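Local coordinates for protein 4-hydroxybutyrate coenzyme A transferase (PDB 2OAS) that binds coenzyme A and probably transfers it between acetyl-CoA and carboxylic acids such as 4-hydroxybutyrate, at residues Q52-G57 with C74-V79; L22-M27 with I48-L53; L34-A39 with A58-H63. One frame throughout, in Å; residues are numbered along the deposited sequence.

Contact 1 of 3, residues Q52-G57 with C74-V79; sequences QLHTEG and CFFGGV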
# COMPACT_ATOMS: atom_id res chain seq x y z
N GLN A 52 -9.27 -15.32 -13.84
CA GLN A 52 -9.76 -15.96 -12.62
C GLN A 52 -9.03 -15.52 -11.35
O GLN A 52 -8.07 -14.76 -11.38
CB GLN A 52 -9.61 -17.48 -12.75
CG GLN A 52 -8.17 -17.96 -12.48
CD GLN A 52 -7.84 -19.32 -13.09
OE1 GLN A 52 -7.78 -19.47 -14.31
NE2 GLN A 52 -7.61 -20.32 -12.24
N LEU A 53 -9.52 -16.04 -10.24
CA LEU A 53 -8.93 -15.79 -8.93
C LEU A 53 -8.63 -17.21 -8.46
O LEU A 53 -8.41 -18.11 -9.28
CB LEU A 53 -9.94 -15.10 -8.02
CG LEU A 53 -9.98 -13.56 -7.93
CD1 LEU A 53 -9.71 -12.91 -9.27
CD2 LEU A 53 -11.33 -13.14 -7.41
N HIS A 54 -8.65 -17.43 -7.15
CA HIS A 54 -8.40 -18.75 -6.61
C HIS A 54 -9.57 -19.64 -7.06
O HIS A 54 -10.74 -19.29 -6.86
CB HIS A 54 -8.30 -18.67 -5.08
CG HIS A 54 -7.88 -19.96 -4.43
ND1 HIS A 54 -8.69 -21.07 -4.39
CD2 HIS A 54 -6.71 -20.32 -3.85
CE1 HIS A 54 -8.04 -22.07 -3.81
NE2 HIS A 54 -6.83 -21.64 -3.48
N THR A 55 -9.26 -20.78 -7.67
CA THR A 55 -10.32 -21.67 -8.13
C THR A 55 -10.31 -23.00 -7.38
O THR A 55 -9.29 -23.39 -6.81
CB THR A 55 -10.20 -21.93 -9.64
OG1 THR A 55 -11.31 -22.73 -10.06
CG2 THR A 55 -8.90 -22.69 -9.95
N GLU A 56 -11.43 -23.70 -7.38
CA GLU A 56 -11.52 -24.98 -6.69
C GLU A 56 -12.11 -26.07 -7.58
O GLU A 56 -13.15 -25.85 -8.21
CB GLU A 56 -12.40 -24.83 -5.45
CG GLU A 56 -11.90 -23.81 -4.43
CD GLU A 56 -11.13 -24.44 -3.28
OE1 GLU A 56 -10.54 -23.69 -2.46
OE2 GLU A 56 -11.11 -25.69 -3.18
N GLY A 57 -11.46 -27.22 -7.64
CA GLY A 57 -11.96 -28.32 -8.45
C GLY A 57 -11.96 -28.10 -9.95
O GLY A 57 -12.76 -28.70 -10.66
N CYS A 74 -4.23 -15.62 -14.29
CA CYS A 74 -4.53 -15.53 -12.87
C CYS A 74 -4.25 -14.25 -12.12
O CYS A 74 -3.13 -13.72 -12.18
CB CYS A 74 -3.83 -16.66 -12.14
SG CYS A 74 -4.04 -18.27 -12.88
N PHE A 75 -5.25 -13.78 -11.40
CA PHE A 75 -5.12 -12.60 -10.57
C PHE A 75 -4.71 -13.14 -9.21
O PHE A 75 -4.29 -12.40 -8.32
CB PHE A 75 -6.47 -11.87 -10.45
CG PHE A 75 -6.88 -11.20 -11.71
CD1 PHE A 75 -8.16 -11.38 -12.23
CD2 PHE A 75 -6.00 -10.36 -12.39
CE1 PHE A 75 -8.54 -10.75 -13.41
CE2 PHE A 75 -6.37 -9.73 -13.57
CZ PHE A 75 -7.65 -9.92 -14.08
N PHE A 76 -4.82 -14.45 -9.07
CA PHE A 76 -4.47 -15.13 -7.83
C PHE A 76 -4.29 -16.59 -8.17
O PHE A 76 -5.19 -17.20 -8.74
CB PHE A 76 -5.59 -15.00 -6.82
CG PHE A 76 -5.19 -15.28 -5.41
CD1 PHE A 76 -4.92 -14.24 -4.53
CD2 PHE A 76 -5.12 -16.59 -4.94
CE1 PHE A 76 -4.60 -14.48 -3.21
CE2 PHE A 76 -4.80 -16.86 -3.61
CZ PHE A 76 -4.54 -15.80 -2.74
N GLY A 77 -3.14 -17.15 -7.82
CA GLY A 77 -2.89 -18.54 -8.13
C GLY A 77 -3.53 -19.56 -7.19
O GLY A 77 -3.91 -19.25 -6.05
N GLY A 78 -3.63 -20.78 -7.68
CA GLY A 78 -4.21 -21.86 -6.91
C GLY A 78 -3.49 -23.18 -7.15
O GLY A 78 -2.50 -23.23 -7.89
N VAL A 79 -3.98 -24.24 -6.53
CA VAL A 79 -3.39 -25.57 -6.66
C VAL A 79 -3.25 -26.04 -8.11
O VAL A 79 -2.19 -26.53 -8.50
CB VAL A 79 -4.21 -26.63 -5.88
CG1 VAL A 79 -3.59 -28.00 -6.05
CG2 VAL A 79 -4.28 -26.25 -4.40
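The carbonyl oxygen Q52 O takes the amide hydrogen of F75, with Q52 O and F75 N 3.0 Å apart and an angle of 166° at the hydrogen. This bond closes the parallel pairing of strands 48-52 and 70-74, neighbours in the eight-stranded parallel sheet, where Q52 and C74 face each other as a bridge pair. Beyond it both chains leave the sheet, and at such C-terminal strand ends alpha/beta proteins commonly build their ligand sites. The side chains of Q52 and C74 lie on the same face. C74 SG rests over the flat side of the Q52 amide, 3.9 Å from Q52 CD, so the soft, weakly polar sulfur suits a buried spot against a planar group. F75 and L53 then fill the other side. L53 CD1 lies near the plane of the F75 ring, at its edge, and is 3.6 Å from F75 CB; the ring continues towards W23 and, on helix 100-105, L103 and F104, largely apolar neighbours that suit phenylalanine. F76 takes a different rotamer: its CG is anti to the backbone N (chi1 -163°), whereas F75 CG lies beside its own N. This carries the F76 ring past H54 and into the coenzyme A pocket, where it touches the bound cofactor and S327. H54 flanks this ring obliquely, its CB 3.8 Å from F76 CD2. The backbones of G77 and G78 run on beside H54 and have polar partners of their own: G77 pairs with S327 and G78 N with T81 OG1. The edge of the imidazole is turned to F76, with F76 CE2 lying in the H54 ring plane, 4.0 Å from H54 CD2.

Contact 2 of 3, residues L22-M27 with I48-L53; sequences LWTHSM and ITLLQL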
# COMPACT_ATOMS: atom_id res chain seq x y z
N LEU A 22 -12.58 -15.18 -21.18
CA LEU A 22 -13.56 -15.66 -20.24
C LEU A 22 -13.25 -15.34 -18.78
O LEU A 22 -12.09 -15.18 -18.37
CB LEU A 22 -13.69 -17.18 -20.39
CG LEU A 22 -14.07 -17.76 -21.76
CD1 LEU A 22 -14.01 -19.28 -21.69
CD2 LEU A 22 -15.47 -17.31 -22.15
N TRP A 23 -14.31 -15.26 -17.99
CA TRP A 23 -14.18 -15.05 -16.56
C TRP A 23 -14.94 -16.18 -15.90
O TRP A 23 -15.98 -16.61 -16.41
CB TRP A 23 -14.78 -13.71 -16.13
CG TRP A 23 -14.95 -13.66 -14.64
CD1 TRP A 23 -16.09 -13.93 -13.94
CD2 TRP A 23 -13.93 -13.39 -13.68
NE1 TRP A 23 -15.84 -13.85 -12.59
CE2 TRP A 23 -14.52 -13.51 -12.40
CE3 TRP A 23 -12.57 -13.05 -13.77
CZ2 TRP A 23 -13.80 -13.32 -11.22
CZ3 TRP A 23 -11.85 -12.86 -12.59
CH2 TRP A 23 -12.48 -12.99 -11.33
N THR A 24 -14.43 -16.66 -14.78
CA THR A 24 -15.08 -17.75 -14.05
C THR A 24 -15.34 -17.40 -12.60
O THR A 24 -14.52 -16.76 -11.95
CB THR A 24 -14.21 -19.05 -14.07
OG1 THR A 24 -14.81 -20.02 -13.21
CG2 THR A 24 -12.78 -18.77 -13.60
N HIS A 25 -16.50 -17.81 -12.11
CA HIS A 25 -16.87 -17.60 -10.71
C HIS A 25 -15.68 -18.23 -9.97
O HIS A 25 -15.21 -19.29 -10.37
CB HIS A 25 -18.14 -18.38 -10.42
CG HIS A 25 -19.09 -17.68 -9.49
ND1 HIS A 25 -20.42 -18.03 -9.41
CD2 HIS A 25 -18.91 -16.66 -8.62
CE1 HIS A 25 -21.02 -17.26 -8.53
NE2 HIS A 25 -20.14 -16.42 -8.03
N SER A 26 -15.21 -17.61 -8.91
CA SER A 26 -14.07 -18.14 -8.18
C SER A 26 -14.37 -18.72 -6.80
O SER A 26 -15.49 -18.68 -6.32
CB SER A 26 -13.01 -17.06 -8.07
OG SER A 26 -12.57 -16.71 -9.38
N MSE A 27 -13.35 -19.29 -6.17
CA MSE A 27 -13.52 -19.86 -4.85
C MSE A 27 -14.48 -21.03 -4.80
O MSE A 27 -14.47 -21.89 -5.68
CB MSE A 27 -13.97 -18.77 -3.88
CG MSE A 27 -12.86 -17.78 -3.57
SE MSE A 27 -11.61 -18.44 -2.21
CE MSE A 27 -10.86 -19.99 -3.10
N ILE A 48 -8.18 -19.12 -26.34
CA ILE A 48 -9.12 -18.88 -25.26
C ILE A 48 -8.36 -18.48 -24.00
O ILE A 48 -7.51 -19.23 -23.53
CB ILE A 48 -9.96 -20.13 -24.93
CG1 ILE A 48 -10.88 -20.47 -26.12
CG2 ILE A 48 -10.80 -19.89 -23.68
CD1 ILE A 48 -11.89 -19.41 -26.47
N THR A 49 -8.66 -17.29 -23.47
CA THR A 49 -8.03 -16.80 -22.24
C THR A 49 -9.06 -16.87 -21.13
O THR A 49 -10.21 -16.45 -21.30
CB THR A 49 -7.56 -15.35 -22.35
OG1 THR A 49 -6.63 -15.23 -23.43
CG2 THR A 49 -6.88 -14.92 -21.07
N LEU A 50 -8.66 -17.39 -19.98
CA LEU A 50 -9.57 -17.51 -18.85
C LEU A 50 -9.05 -16.76 -17.63
O LEU A 50 -8.10 -17.19 -16.98
CB LEU A 50 -9.76 -18.99 -18.50
CG LEU A 50 -10.78 -19.38 -17.43
CD1 LEU A 50 -11.10 -20.83 -17.58
CD2 LEU A 50 -10.24 -19.10 -16.05
N LEU A 51 -9.69 -15.62 -17.35
CA LEU A 51 -9.35 -14.77 -16.20
C LEU A 51 -9.96 -15.42 -14.96
O LEU A 51 -11.05 -15.99 -15.02
CB LEU A 51 -9.92 -13.36 -16.40
CG LEU A 51 -9.26 -12.44 -17.43
CD1 LEU A 51 -10.10 -11.19 -17.67
CD2 LEU A 51 -7.90 -12.05 -16.91
N GLN A 52 -9.27 -15.32 -13.84
CA GLN A 52 -9.76 -15.96 -12.62
C GLN A 52 -9.03 -15.52 -11.35
O GLN A 52 -8.07 -14.76 -11.38
CB GLN A 52 -9.61 -17.48 -12.75
CG GLN A 52 -8.17 -17.96 -12.48
CD GLN A 52 -7.84 -19.32 -13.09
OE1 GLN A 52 -7.78 -19.47 -14.31
NE2 GLN A 52 -7.61 -20.32 -12.24
N LEU A 53 -9.52 -16.04 -10.24
CA LEU A 53 -8.93 -15.79 -8.93
C LEU A 53 -8.63 -17.21 -8.46
O LEU A 53 -8.41 -18.11 -9.28
CB LEU A 53 -9.94 -15.10 -8.02
CG LEU A 53 -9.98 -13.56 -7.93
CD1 LEU A 53 -9.71 -12.91 -9.27
CD2 LEU A 53 -11.33 -13.14 -7.41
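I48 meets L22 through their branch ends, I48 CG2 standing 3.8 Å from L22 CD1, as befits two aliphatic residues on adjoining parallel strands. The carbonyl of T49 accepts a nearly straight hydrogen bond from the L22 amide, T49 O to L22 N 2.7 Å at 176°. L50, the bridge partner of L22, shares its face of the sheet and reaches along it, L50 CD2 touching T24 CG2 at 3.5 Å. L51 returns the backbone pairing with its N bound to L22 O at 2.6 Å; T24 N gives L51 O a weak bond. On the opposite face L51 CB packs at 3.7 Å against CE3 of W23, whose CG, anti to the backbone N (chi1 166°), lays the broad indole along L51 to L53. Q52 CB lies alongside the methyl of T24. At L53 the strand pairing has ended and a side chain takes over: S26 OG accepts a hydrogen bond from L53 N at 3.2 Å and donates to T24 O, a small hydroxyl serving two backbones. L53 CD1 meets the indole edge in plane, 3.5 Å from W23 CH2. The strand segments run parallel with 34° between them and frame the beta-alpha-beta unit crossed by helix 32-41, which lies on the L22 and L50 face. W23 faces helix 136-142 and meets F104 edge-to-face, while strands 113-118 and 70-74 flank the pair.

Contact 3 of 3, residues L34-A39 with A58-H63; sequences LLDALA and AESLSH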
# COMPACT_ATOMS: atom_id res chain seq x y z
N LEU A 34 -19.66 -26.73 -15.32
CA LEU A 34 -19.51 -26.06 -16.61
C LEU A 34 -18.07 -26.10 -17.07
O LEU A 34 -17.80 -26.29 -18.25
CB LEU A 34 -19.98 -24.61 -16.50
CG LEU A 34 -21.30 -24.22 -17.18
CD1 LEU A 34 -22.33 -25.32 -17.07
CD2 LEU A 34 -21.83 -22.91 -16.55
N LEU A 35 -17.13 -25.91 -16.15
CA LEU A 35 -15.73 -25.90 -16.52
C LEU A 35 -15.28 -27.28 -17.02
O LEU A 35 -14.39 -27.36 -17.86
CB LEU A 35 -14.87 -25.42 -15.33
CG LEU A 35 -14.92 -23.93 -14.91
CD1 LEU A 35 -14.04 -23.72 -13.71
CD2 LEU A 35 -14.49 -23.00 -16.04
N ASP A 36 -15.90 -28.35 -16.54
CA ASP A 36 -15.52 -29.69 -17.02
C ASP A 36 -16.02 -29.85 -18.44
O ASP A 36 -15.37 -30.50 -19.25
CB ASP A 36 -16.09 -30.80 -16.14
CG ASP A 36 -15.32 -30.96 -14.83
OD1 ASP A 36 -14.26 -30.32 -14.67
OD2 ASP A 36 -15.77 -31.74 -13.96
N ALA A 37 -17.16 -29.25 -18.76
CA ALA A 37 -17.67 -29.37 -20.12
C ALA A 37 -16.78 -28.55 -21.06
O ALA A 37 -16.62 -28.89 -22.23
CB ALA A 37 -19.10 -28.89 -20.19
N LEU A 38 -16.20 -27.47 -20.54
CA LEU A 38 -15.34 -26.61 -21.32
C LEU A 38 -14.00 -27.30 -21.53
O LEU A 38 -13.25 -26.97 -22.45
CB LEU A 38 -15.14 -25.27 -20.60
CG LEU A 38 -14.23 -24.23 -21.23
CD1 LEU A 38 -14.79 -23.81 -22.58
CD2 LEU A 38 -14.11 -23.03 -20.31
N ALA A 39 -13.70 -28.26 -20.67
CA ALA A 39 -12.44 -29.01 -20.75
C ALA A 39 -12.43 -29.77 -22.06
O ALA A 39 -11.37 -30.13 -22.57
CB ALA A 39 -12.32 -29.97 -19.57
N ALA A 58 -11.06 -27.25 -10.45
CA ALA A 58 -10.99 -27.00 -11.89
C ALA A 58 -9.69 -27.54 -12.49
O ALA A 58 -9.20 -27.01 -13.48
CB ALA A 58 -11.10 -25.50 -12.15
N GLU A 59 -9.15 -28.60 -11.89
CA GLU A 59 -7.91 -29.17 -12.40
C GLU A 59 -8.05 -29.83 -13.75
O GLU A 59 -7.05 -30.19 -14.37
CB GLU A 59 -7.29 -30.17 -11.41
CG GLU A 59 -8.26 -31.09 -10.72
CD GLU A 59 -8.99 -30.39 -9.59
OE1 GLU A 59 -8.32 -29.79 -8.73
OE2 GLU A 59 -10.24 -30.45 -9.56
N SER A 60 -9.28 -29.99 -14.23
CA SER A 60 -9.49 -30.60 -15.54
C SER A 60 -9.07 -29.61 -16.63
O SER A 60 -8.67 -30.01 -17.72
CB SER A 60 -10.96 -31.00 -15.73
OG SER A 60 -11.81 -29.87 -15.78
N LEU A 61 -9.14 -28.32 -16.32
CA LEU A 61 -8.76 -27.28 -17.26
C LEU A 61 -7.26 -27.04 -17.28
O LEU A 61 -6.77 -26.19 -18.02
CB LEU A 61 -9.47 -25.97 -16.94
CG LEU A 61 -10.96 -25.93 -17.27
CD1 LEU A 61 -11.53 -24.58 -16.82
CD2 LEU A 61 -11.16 -26.12 -18.75
N SER A 62 -6.52 -27.78 -16.46
CA SER A 62 -5.08 -27.61 -16.41
C SER A 62 -4.38 -28.80 -17.06
O SER A 62 -3.16 -28.95 -16.95
CB SER A 62 -4.61 -27.45 -14.97
OG SER A 62 -4.88 -28.62 -14.22
N HIS A 63 -5.16 -29.64 -17.73
CA HIS A 63 -4.64 -30.82 -18.42
C HIS A 63 -3.88 -30.36 -19.67
O HIS A 63 -4.35 -29.47 -20.40
CB HIS A 63 -5.80 -31.74 -18.80
CG HIS A 63 -5.38 -33.11 -19.24
ND1 HIS A 63 -5.04 -33.40 -20.55
CD2 HIS A 63 -5.21 -34.26 -18.54
CE1 HIS A 63 -4.68 -34.67 -20.63
NE2 HIS A 63 -4.78 -35.21 -19.43
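L61 pushes its isobutyl group into a shallow hollow on helix 32-41, bounded by L35 and A39, which lie one turn apart. The helix is the crossover segment of a beta-alpha-beta unit, and the 58-63 loop that lies against it belongs to the connection from strand 48-52 to strand 70-74. With CG beside the backbone N (chi1 -73°), L61 presents both methyls to the helix. L61 CD1 abuts L35 CD2 at 3.4 Å, the two leucines crossing at about a right angle, while L61 CD2 settles over the backbone, 3.7 Å from A39 CA. Alanine suits that position, since its single methyl keeps the rim of the hollow low enough for the leucine branch to sit on the main chain. L35 is the bump in return: its CD1 leans on the small A58, 3.8 Å from A58 CB. Behind, L61 also touches L70 and H72 of strand 70-74, and is thereby wedged between helix and sheet.

The outer margin is polar. S60 turns towards the helix beside A39, its OG 3.8 Å from A39 CB, and gives a hydrogen bond to D36, whose second carboxylate oxygen, OD2, is in a salt bridge with K32. Because an alanine in place of D36 has no carboxylate, the S60 hydroxyl would probably be free to turn and K32 is likely to be left without its charge partner. The bond itself is short, S60 OG to D36 OD1 2.7 Å, and meets the oxygen on its anti side, 30° out of the carboxylate plane.

Overall arrangement
All three contacts lie within the N-terminal acetyl-CoA hydrolase/transferase region, in or beside its parallel sheet. Along the chain the segments come as 22-27, 34-39, 48-53, 52-57, 58-63 and 74-79. Contacts 1 and 2 share Q52 and L53, with centres 8 Å apart; a probable hydrogen bond from M27 N to H54 O, 2.7 Å, joins their loops. Contact 3 lies about 11 Å from contact 2 and 13 Å from contact 1, centre to centre, and packs onto the strands of contact 2 through L35, L38 and L61. The series runs from the helix layer (contact 3) to the strand pair (contact 2) and the strand-end loops (contact 1), where F76 reaches the coenzyme A pocket.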